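Long-range contacts in light Chain (Clostridium botulinum, PDB 6BVD), which probably cleaves a neuronal SNARE protein, serving as the zinc-dependent protease domain (light chain) of botulinum neurotoxin type HA: residues A[45-50]-A[155-160]; A[97-102]-A[221-226]; A[193-198]-A[231-236]. One frame throughout, in Å; residues are numbered along the deposited sequence.

Contact 1 of 3, residues A[45-50]-A[155-160]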
loop_
_atom_site.group_PDB
_atom_site.type_symbol
_atom_site.label_atom_id
_atom_site.label_comp_id
_atom_site.label_asym_id
_atom_site.label_seq_id
_atom_site.Cartn_x
_atom_site.Cartn_y
_atom_site.Cartn_z
ATOM N N VAL A 45 4.379 -18.056 -9.071
ATOM C CA VAL A 45 5.332 -17.924 -7.957
ATOM C C VAL A 45 4.663 -18.408 -6.680
ATOM O O VAL A 45 3.608 -17.895 -6.255
ATOM C CB VAL A 45 5.828 -16.441 -7.761
ATOM C CG1 VAL A 45 6.881 -16.375 -6.676
ATOM C CG2 VAL A 45 6.399 -15.899 -9.042
ATOM N N TRP A 46 5.282 -19.397 -6.054
ATOM C CA TRP A 46 4.734 -19.983 -4.833
ATOM C C TRP A 46 5.638 -19.708 -3.681
ATOM O O TRP A 46 6.867 -19.768 -3.826
ATOM C CB TRP A 46 4.564 -21.526 -4.979
ATOM C CG TRP A 46 3.504 -21.845 -5.961
ATOM C CD1 TRP A 46 3.645 -21.941 -7.299
ATOM C CD2 TRP A 46 2.103 -22.042 -5.673
ATOM N NE1 TRP A 46 2.408 -22.209 -7.879
ATOM C CE2 TRP A 46 1.453 -22.269 -6.901
ATOM C CE3 TRP A 46 1.345 -22.054 -4.494
ATOM C CZ2 TRP A 46 0.057 -22.537 -6.990
ATOM C CZ3 TRP A 46 -0.053 -22.309 -4.580
ATOM C CH2 TRP A 46 -0.669 -22.531 -5.825
ATOM N N ILE A 47 5.043 -19.437 -2.530
ATOM C CA ILE A 47 5.813 -19.343 -1.294
ATOM C C ILE A 47 5.512 -20.492 -0.340
ATOM O O ILE A 47 4.337 -20.776 -0.042
ATOM C CB ILE A 47 5.533 -18.007 -0.564
ATOM C CG1 ILE A 47 5.850 -16.841 -1.497
ATOM C CG2 ILE A 47 6.311 -17.925 0.784
ATOM C CD1 ILE A 47 5.451 -15.484 -0.972
ATOM N N ILE A 48 6.575 -21.149 0.143
ATOM C CA ILE A 48 6.434 -22.055 1.268
ATOM C C ILE A 48 7.115 -21.443 2.491
ATOM O O ILE A 48 8.341 -21.480 2.614
ATOM C CB ILE A 48 7.026 -23.442 0.971
ATOM C CG1 ILE A 48 6.366 -24.038 -0.285
ATOM C CG2 ILE A 48 6.894 -24.352 2.220
ATOM C CD1 ILE A 48 7.009 -25.334 -0.794
ATOM N N PRO A 49 6.319 -20.880 3.412
ATOM C CA PRO A 49 6.935 -20.066 4.478
ATOM C C PRO A 49 7.489 -20.917 5.622
ATOM O O PRO A 49 7.060 -20.817 6.763
ATOM C CB PRO A 49 5.783 -19.183 4.938
ATOM C CG PRO A 49 4.565 -20.108 4.780
ATOM C CD PRO A 49 4.846 -20.924 3.526
ATOM N N GLU A 50 8.430 -21.788 5.279
ATOM C CA GLU A 50 9.087 -22.671 6.207
ATOM C C GLU A 50 10.586 -22.621 5.990
ATOM O O GLU A 50 11.042 -22.253 4.888
ATOM C CB GLU A 50 8.592 -24.135 6.039
ATOM C CG GLU A 50 7.077 -24.297 6.190
ATOM C CD GLU A 50 6.614 -25.728 6.114
ATOM O OE1 GLU A 50 7.375 -26.615 6.571
ATOM O OE2 GLU A 50 5.480 -25.968 5.622
ATOM N N LEU A 155 8.854 -20.444 -10.026
ATOM C CA LEU A 155 9.633 -20.099 -8.839
ATOM C C LEU A 155 8.953 -20.527 -7.538
ATOM O O LEU A 155 7.766 -20.324 -7.350
ATOM C CB LEU A 155 9.884 -18.555 -8.795
ATOM C CG LEU A 155 10.496 -18.021 -7.496
ATOM C CD1 LEU A 155 11.879 -18.575 -7.190
ATOM C CD2 LEU A 155 10.556 -16.432 -7.576
ATOM N N ILE A 156 9.733 -21.112 -6.638
ATOM C CA ILE A 156 9.274 -21.440 -5.307
ATOM C C ILE A 156 10.218 -20.802 -4.302
ATOM O O ILE A 156 11.433 -21.062 -4.319
ATOM C CB ILE A 156 9.236 -22.969 -5.090
ATOM C CG1 ILE A 156 8.313 -23.613 -6.139
ATOM C CG2 ILE A 156 8.830 -23.279 -3.648
ATOM C CD1 ILE A 156 8.345 -25.129 -6.116
ATOM N N ILE A 157 9.656 -19.983 -3.421
ATOM C CA ILE A 157 10.415 -19.262 -2.398
ATOM C C ILE A 157 10.196 -19.905 -1.062
ATOM O O ILE A 157 9.061 -20.114 -0.686
ATOM C CB ILE A 157 9.997 -17.761 -2.282
ATOM C CG1 ILE A 157 10.127 -17.038 -3.645
ATOM C CG2 ILE A 157 10.867 -17.070 -1.162
ATOM C CD1 ILE A 157 9.507 -15.547 -3.659
ATOM N N TRP A 158 11.287 -20.256 -0.381
ATOM C CA TRP A 158 11.290 -20.765 0.993
ATOM C C TRP A 158 11.872 -19.742 1.977
ATOM O O TRP A 158 12.604 -18.840 1.581
ATOM C CB TRP A 158 12.165 -22.016 1.119
ATOM C CG TRP A 158 11.804 -23.158 0.277
ATOM C CD1 TRP A 158 11.976 -23.277 -1.060
ATOM C CD2 TRP A 158 11.284 -24.418 0.737
ATOM N NE1 TRP A 158 11.549 -24.526 -1.475
ATOM C CE2 TRP A 158 11.127 -25.235 -0.389
ATOM C CE3 TRP A 158 10.933 -24.907 1.987
ATOM C CZ2 TRP A 158 10.649 -26.562 -0.300
ATOM C CZ3 TRP A 158 10.419 -26.204 2.080
ATOM C CH2 TRP A 158 10.268 -27.002 0.934
ATOM N N GLY A 159 11.626 -19.966 3.263
ATOM C CA GLY A 159 12.329 -19.264 4.334
ATOM C C GLY A 159 13.788 -19.676 4.376
ATOM O O GLY A 159 14.212 -20.487 3.577
ATOM N N PRO A 160 14.572 -19.090 5.289
ATOM C CA PRO A 160 16.007 -19.403 5.309
ATOM C C PRO A 160 16.386 -20.820 5.707
ATOM O O PRO A 160 15.627 -21.521 6.399
ATOM C CB PRO A 160 16.560 -18.431 6.358
ATOM C CG PRO A 160 15.395 -18.143 7.240
ATOM C CD PRO A 160 14.210 -18.098 6.313
#

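Contact 2 of 3, residues A[97-102]-A[221-226]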
loop_
_atom_site.group_PDB
_atom_site.type_symbol
_atom_site.label_atom_id
_atom_site.label_comp_id
_atom_site.label_asym_id
_atom_site.label_seq_id
_atom_site.Cartn_x
_atom_site.Cartn_y
_atom_site.Cartn_z
ATOM N N PHE A 97 6.432 -7.788 -2.161
ATOM C CA PHE A 97 6.000 -7.896 -3.537
ATOM C C PHE A 97 5.160 -6.665 -3.939
ATOM O O PHE A 97 5.313 -6.181 -5.063
ATOM C CB PHE A 97 5.221 -9.200 -3.784
ATOM C CG PHE A 97 6.113 -10.370 -4.162
ATOM C CD1 PHE A 97 6.335 -10.688 -5.486
ATOM C CD2 PHE A 97 6.751 -11.116 -3.183
ATOM C CE1 PHE A 97 7.170 -11.764 -5.840
ATOM C CE2 PHE A 97 7.573 -12.207 -3.499
ATOM C CZ PHE A 97 7.803 -12.535 -4.836
ATOM N N LYS A 98 4.308 -6.164 -3.039
ATOM C CA LYS A 98 3.556 -4.935 -3.326
ATOM C C LYS A 98 4.497 -3.733 -3.480
ATOM O O LYS A 98 4.199 -2.823 -4.246
ATOM C CB LYS A 98 2.497 -4.638 -2.251
ATOM C CG LYS A 98 1.262 -5.559 -2.361
ATOM C CD LYS A 98 0.034 -5.100 -1.577
ATOM C CE LYS A 98 0.042 -5.572 -0.121
ATOM N NZ LYS A 98 -1.221 -5.339 0.647
ATOM N N ARG A 99 5.587 -3.714 -2.720
ATOM C CA ARG A 99 6.566 -2.612 -2.864
ATOM C C ARG A 99 7.206 -2.695 -4.266
ATOM O O ARG A 99 7.246 -1.722 -5.011
ATOM C CB ARG A 99 7.609 -2.696 -1.734
ATOM C CG ARG A 99 8.846 -1.737 -1.886
ATOM C CD ARG A 99 9.229 -1.167 -0.540
ATOM N NE ARG A 99 10.424 -0.308 -0.601
ATOM C CZ ARG A 99 10.477 0.891 -1.177
ATOM N NH1 ARG A 99 9.413 1.419 -1.789
ATOM N NH2 ARG A 99 11.624 1.576 -1.157
ATOM N N ILE A 100 7.651 -3.894 -4.649
ATOM C CA ILE A 100 8.256 -4.090 -5.952
ATOM C C ILE A 100 7.283 -3.699 -7.065
ATOM O O ILE A 100 7.657 -3.063 -8.072
ATOM C CB ILE A 100 8.720 -5.557 -6.141
ATOM C CG1 ILE A 100 9.840 -5.908 -5.140
ATOM C CG2 ILE A 100 9.201 -5.723 -7.536
ATOM C CD1 ILE A 100 10.192 -7.417 -5.052
ATOM N N ASN A 101 6.011 -4.030 -6.867
ATOM C CA ASN A 101 5.006 -3.740 -7.882
ATOM C C ASN A 101 4.535 -2.279 -7.832
ATOM O O ASN A 101 3.620 -1.931 -8.554
ATOM C CB ASN A 101 3.784 -4.695 -7.725
ATOM C CG ASN A 101 3.181 -5.111 -9.060
ATOM O OD1 ASN A 101 3.873 -5.184 -10.076
ATOM N ND2 ASN A 101 1.865 -5.403 -9.064
ATOM N N SER A 102 5.141 -1.429 -6.991
ATOM C CA SER A 102 4.633 -0.037 -6.857
ATOM C C SER A 102 5.288 0.932 -7.827
ATOM O O SER A 102 4.842 2.084 -7.962
ATOM C CB SER A 102 4.793 0.512 -5.418
ATOM O OG SER A 102 6.173 0.787 -5.125
ATOM N N ASP A 221 17.295 -2.078 2.250
ATOM C CA ASP A 221 15.837 -2.226 2.066
ATOM C C ASP A 221 15.550 -3.676 1.621
ATOM O O ASP A 221 16.019 -4.080 0.590
ATOM C CB ASP A 221 15.338 -1.222 1.032
ATOM C CG ASP A 221 13.809 -1.218 0.881
ATOM O OD1 ASP A 221 13.220 -2.325 0.860
ATOM O OD2 ASP A 221 13.212 -0.121 0.785
ATOM N N PRO A 222 14.788 -4.449 2.417
ATOM C CA PRO A 222 14.493 -5.847 2.024
ATOM C C PRO A 222 13.869 -5.997 0.644
ATOM O O PRO A 222 14.086 -7.043 0.042
ATOM C CB PRO A 222 13.509 -6.317 3.113
ATOM C CG PRO A 222 13.887 -5.540 4.313
ATOM C CD PRO A 222 14.260 -4.138 3.758
ATOM N N ALA A 223 13.153 -4.990 0.126
ATOM C CA ALA A 223 12.574 -5.122 -1.211
ATOM C C ALA A 223 13.671 -5.163 -2.302
ATOM O O ALA A 223 13.553 -5.874 -3.314
ATOM C CB ALA A 223 11.570 -3.988 -1.490
ATOM N N LEU A 224 14.753 -4.422 -2.080
ATOM C CA LEU A 224 15.863 -4.409 -3.013
ATOM C C LEU A 224 16.634 -5.730 -2.884
ATOM O O LEU A 224 17.069 -6.288 -3.904
ATOM C CB LEU A 224 16.803 -3.184 -2.765
ATOM C CG LEU A 224 17.909 -3.070 -3.814
ATOM C CD1 LEU A 224 17.274 -2.898 -5.219
ATOM C CD2 LEU A 224 18.896 -1.904 -3.518
ATOM N N ILE A 225 16.754 -6.240 -1.647
ATOM C CA ILE A 225 17.385 -7.536 -1.415
ATOM C C ILE A 225 16.584 -8.643 -2.149
ATOM O O ILE A 225 17.185 -9.498 -2.777
ATOM C CB ILE A 225 17.516 -7.901 0.098
ATOM C CG1 ILE A 225 18.366 -6.842 0.848
ATOM C CG2 ILE A 225 18.167 -9.274 0.254
ATOM C CD1 ILE A 225 19.792 -6.658 0.271
ATOM N N LEU A 226 15.253 -8.576 -2.101
ATOM C CA LEU A 226 14.432 -9.566 -2.821
ATOM C C LEU A 226 14.618 -9.402 -4.341
ATOM O O LEU A 226 14.826 -10.377 -5.081
ATOM C CB LEU A 226 12.968 -9.418 -2.400
ATOM C CG LEU A 226 11.938 -10.297 -3.110
ATOM C CD1 LEU A 226 12.357 -11.786 -3.033
ATOM C CD2 LEU A 226 10.546 -10.033 -2.491
#

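Contact 3 of 3, residues A[193-198]-A[231-236]. With ACT (acetate ion), chain F.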
loop_
_atom_site.group_PDB
_atom_site.type_symbol
_atom_site.label_atom_id
_atom_site.label_comp_id
_atom_site.label_asym_id
_atom_site.label_seq_id
_atom_site.Cartn_x
_atom_site.Cartn_y
_atom_site.Cartn_z
ATOM N N MET A 193 12.847 -22.381 -10.550
ATOM C CA MET A 193 13.903 -21.819 -9.712
ATOM C C MET A 193 13.490 -21.913 -8.265
ATOM O O MET A 193 12.324 -22.099 -7.964
ATOM C CB MET A 193 14.240 -20.363 -10.139
ATOM C CG MET A 193 14.753 -20.295 -11.603
ATOM S SD MET A 193 16.324 -21.234 -11.914
ATOM C CE MET A 193 17.537 -20.264 -10.964
ATOM N N THR A 194 14.485 -21.904 -7.382
ATOM C CA THR A 194 14.316 -21.928 -5.939
ATOM C C THR A 194 14.979 -20.684 -5.340
ATOM O O THR A 194 16.143 -20.382 -5.699
ATOM C CB THR A 194 14.991 -23.167 -5.289
ATOM O OG1 THR A 194 14.659 -24.352 -6.019
ATOM C CG2 THR A 194 14.589 -23.332 -3.834
ATOM N N VAL A 195 14.295 -20.013 -4.407
ATOM C CA VAL A 195 14.948 -18.985 -3.563
ATOM C C VAL A 195 14.796 -19.278 -2.062
ATOM O O VAL A 195 13.743 -19.655 -1.611
ATOM C CB VAL A 195 14.389 -17.572 -3.844
ATOM C CG1 VAL A 195 14.906 -16.564 -2.797
ATOM C CG2 VAL A 195 14.777 -17.135 -5.248
ATOM N N GLU A 196 15.873 -19.165 -1.293
ATOM C CA GLU A 196 15.772 -19.137 0.154
ATOM C C GLU A 196 15.883 -17.675 0.546
ATOM O O GLU A 196 16.911 -17.042 0.251
ATOM C CB GLU A 196 16.895 -19.948 0.811
ATOM C CG GLU A 196 16.935 -21.385 0.347
ATOM C CD GLU A 196 18.244 -22.048 0.722
ATOM O OE1 GLU A 196 18.706 -21.866 1.872
ATOM O OE2 GLU A 196 18.841 -22.683 -0.163
ATOM N N PHE A 197 14.831 -17.136 1.149
ATOM C CA PHE A 197 14.790 -15.698 1.427
ATOM C C PHE A 197 14.367 -15.402 2.861
ATOM O O PHE A 197 13.385 -15.971 3.401
ATOM C CB PHE A 197 13.844 -14.982 0.459
ATOM C CG PHE A 197 13.996 -13.488 0.502
ATOM C CD1 PHE A 197 15.139 -12.904 -0.023
ATOM C CD2 PHE A 197 13.046 -12.688 1.107
ATOM C CE1 PHE A 197 15.316 -11.527 0.044
ATOM C CE2 PHE A 197 13.213 -11.300 1.159
ATOM C CZ PHE A 197 14.338 -10.736 0.644
ATOM N N SER A 198 15.073 -14.444 3.457
ATOM C CA SER A 198 14.901 -14.127 4.857
ATOM C C SER A 198 14.787 -12.596 4.993
ATOM O O SER A 198 15.807 -11.920 5.136
ATOM C CB SER A 198 16.094 -14.666 5.657
ATOM O OG SER A 198 15.936 -14.560 7.052
ATOM N N ILE A 231 16.611 -11.232 -9.754
ATOM C CA ILE A 231 17.424 -11.096 -10.942
ATOM C C ILE A 231 18.145 -12.430 -11.277
ATOM O O ILE A 231 18.218 -12.811 -12.450
ATOM C CB ILE A 231 18.416 -9.942 -10.778
ATOM C CG1 ILE A 231 17.633 -8.635 -10.726
ATOM C CG2 ILE A 231 19.433 -9.968 -11.896
ATOM C CD1 ILE A 231 18.496 -7.424 -10.245
ATOM N N HIS A 232 18.671 -13.103 -10.249
ATOM C CA HIS A 232 19.247 -14.449 -10.405
ATOM C C HIS A 232 18.190 -15.456 -10.951
ATOM O O HIS A 232 18.523 -16.313 -11.751
ATOM C CB HIS A 232 19.780 -14.992 -9.076
ATOM C CG HIS A 232 21.032 -14.326 -8.561
ATOM N ND1 HIS A 232 22.159 -14.146 -9.326
ATOM C CD2 HIS A 232 21.341 -13.864 -7.330
ATOM C CE1 HIS A 232 23.103 -13.569 -8.600
ATOM N NE2 HIS A 232 22.626 -13.391 -7.378
ATOM N N VAL A 233 16.965 -15.390 -10.440
ATOM C CA VAL A 233 15.864 -16.261 -10.917
ATOM C C VAL A 233 15.675 -16.031 -12.403
ATOM O O VAL A 233 15.637 -16.946 -13.207
ATOM C CB VAL A 233 14.555 -15.927 -10.176
ATOM C CG1 VAL A 233 13.271 -16.622 -10.818
ATOM C CG2 VAL A 233 14.688 -16.196 -8.728
ATOM N N LEU A 234 15.614 -14.755 -12.774
ATOM C CA LEU A 234 15.421 -14.369 -14.152
ATOM C C LEU A 234 16.484 -14.941 -15.069
ATOM O O LEU A 234 16.168 -15.393 -16.195
ATOM C CB LEU A 234 15.383 -12.833 -14.280
ATOM C CG LEU A 234 14.946 -12.341 -15.656
ATOM C CD1 LEU A 234 13.521 -12.815 -15.964
ATOM C CD2 LEU A 234 14.983 -10.801 -15.702
ATOM N N HIS A 235 17.748 -14.910 -14.639
ATOM C CA HIS A 235 18.790 -15.497 -15.436
ATOM C C HIS A 235 18.508 -17.012 -15.582
ATOM O O HIS A 235 18.684 -17.578 -16.649
ATOM C CB HIS A 235 20.193 -15.261 -14.812
ATOM C CG HIS A 235 20.543 -13.793 -14.678
ATOM N ND1 HIS A 235 21.407 -13.314 -13.711
ATOM C CD2 HIS A 235 20.181 -12.731 -15.421
ATOM C CE1 HIS A 235 21.534 -12.000 -13.848
ATOM N NE2 HIS A 235 20.800 -11.613 -14.877
ATOM N N GLY A 236 18.096 -17.646 -14.495
ATOM C CA GLY A 236 17.831 -19.099 -14.553
ATOM C C GLY A 236 16.649 -19.451 -15.493
ATOM O O GLY A 236 16.690 -20.422 -16.224
HETATM C C ACT F . 23.336 -15.891 -12.157
HETATM O O ACT F . 23.628 -16.267 -13.314
HETATM O OXT ACT F . 22.612 -14.884 -11.990
HETATM C CH3 ACT F . 23.855 -16.651 -10.964
#

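Contact 1 of 3, residues A[45-50]-A[155-160]
Ile48 and Trp158 stand side by side on one face of the sheet, pointing the same way. Ile48 CD1 sits 4.1 Å from the centroid of the Trp158 six-membered ring, 21° off the normal, a CH-pi contact, and also packs against Ile156 CG2 at 4.0 Å. Edge-to-face rings of Phe36 and Tyr52 complete the setting of Trp158, while the Glu50 carbonyl oxygen lies at the indole edge, in its plane.

On the other face Val45 and Leu155 run alongside each other. With Val45 CG1 anti to the backbone N (chi1 -176°), that branch comes to 3.8 Å from Leu155 CD2 and also reaches Ile157 CD1. Strands 45-48 and 155-158 are parallel neighbours in the mixed sheet. Trp46 N gives a nearly straight bond to Leu155 O (3.0 Å), Ile157 N answers to Trp46 O (2.8 Å), and Ile48 N goes to Ile157 O (2.8 Å). Past the inverse gamma turn centred on Pro49, only a weak bond from Gly159 N to Glu50 O continues the pairing. Main-chain polar groups are thus used in bonds between these strands and to those flanking them, and what both faces offer the surrounding core is almost wholly hydrocarbon and aromatic.

Contact 2 of 3, residues A[97-102]-A[221-226]
Asp221 forms a salt bridge with Arg99, gripped side-on: NE and NH2 of the guanidinium both donate to the same oxygen, with Arg99 NE 3.1 Å and Arg99 NH2 3.0 Å from Asp221 OD2. The oxygen lies close to the guanidinium plane, but the two nitrogens reach it on its syn side from one face of the carboxylate; the two planes are 26° apart. The other oxygen works for the helix: Asp221 OD1 accepts from Ala223 N at 2.8 Å, and is also hydrogen-bonded to Tyr387 OH. Asp221 is therefore the N-cap of helix 222-237, the helix that farther along carries the zinc-binding histidines of the HExxH motif, here tied at its start to the end of helix 83-100. Arg99 NH1 turns to the carbonyl oxygen of Glu389, a calcium-site residue.

At Ala223 the methyl presses on the aliphatic part of the same arginine, its CB 3.6 Å from Arg99 CG. With CG anti to the backbone N (chi1 170°) and a bend at chi2, the arginine chain passes this methyl to reach the aspartate. One turn later Leu226 CD2 touches two side chains of the other helix, 3.7 Å from Ile100 CD1 and 3.8 Å from Phe97 CE2, crossing each at about a right angle.

Contact 3 of 3, residues A[193-198]-A[231-236]
Val195 and Val233 meet methyl to methyl at the tight heart of this contact, CG2 to CG2 at 3.6 Å, with the two side chains crossing at about a right angle. The other branch of Val233 serves Met193, two residues earlier on the strand: Val233 CG1 lies 3.9 Å from Met193 CB, the methionine and valine sliding past each other in opposite directions. Met193 then folds over the helix backbone. Bends at chi2 (-62°) and chi3 (-68°) curl its end round, so that Met193 SD rests 3.7 Å from Gly236 CA and Met193 CE comes within 4.1 Å of His232 O. Gly236 has no side chain, and the thioether lies directly on its backbone. No hydrogen bond joins the two segments; the grip is purely one of packing.

Strand 193-196 runs nearly antiparallel to this part of helix 222-237, at 165°, and backs the helix of the HExxH motif of a zinc metalloprotease. His232 binds zinc through NE2, together with His228 and Glu266.

The packing is looser on the flank of the helix that carries the histidines. The His232 side chain stays clear of the strand segment, which touches that residue at its carbonyl oxygen alone, and its ring and that of His235 instead bracket an acetate, probably from the crystallisation liquor. Both ND1 atoms donate almost straight, in the ring planes, to one oxygen: His232 ND1 is 2.8 Å and His235 ND1 2.6 Å from acetate OXT. Ile242 N is a further hydrogen-bond partner of the ion. Ile231 O lies 3.3 Å above the plane of the His235 ring, over its centre, and the ring also stacks with Tyr349.

Contacts 1 and 3 share one sheet and lie about 10 Å apart, centre to centre: strand 155-158 pairs with 45-48 on one side and with 193-196 on the other, Trp158 N lying 2.8 Å from Val195 O. Contacts 2 and 3 both use helix 222-237, contact 2 at its start and contact 3 near its end, with Phe197 CE1 3.6 Å from Leu226 CA. Contact 2 also reaches the sheet, through Phe97 CZ at 3.7 Å from Ile157 CD1. Contact 3 holds a zinc ligand, His232; the nearest side chains of the others stand back from the metal, Leu226 by about 12 Å and Leu155 by about 14 Å.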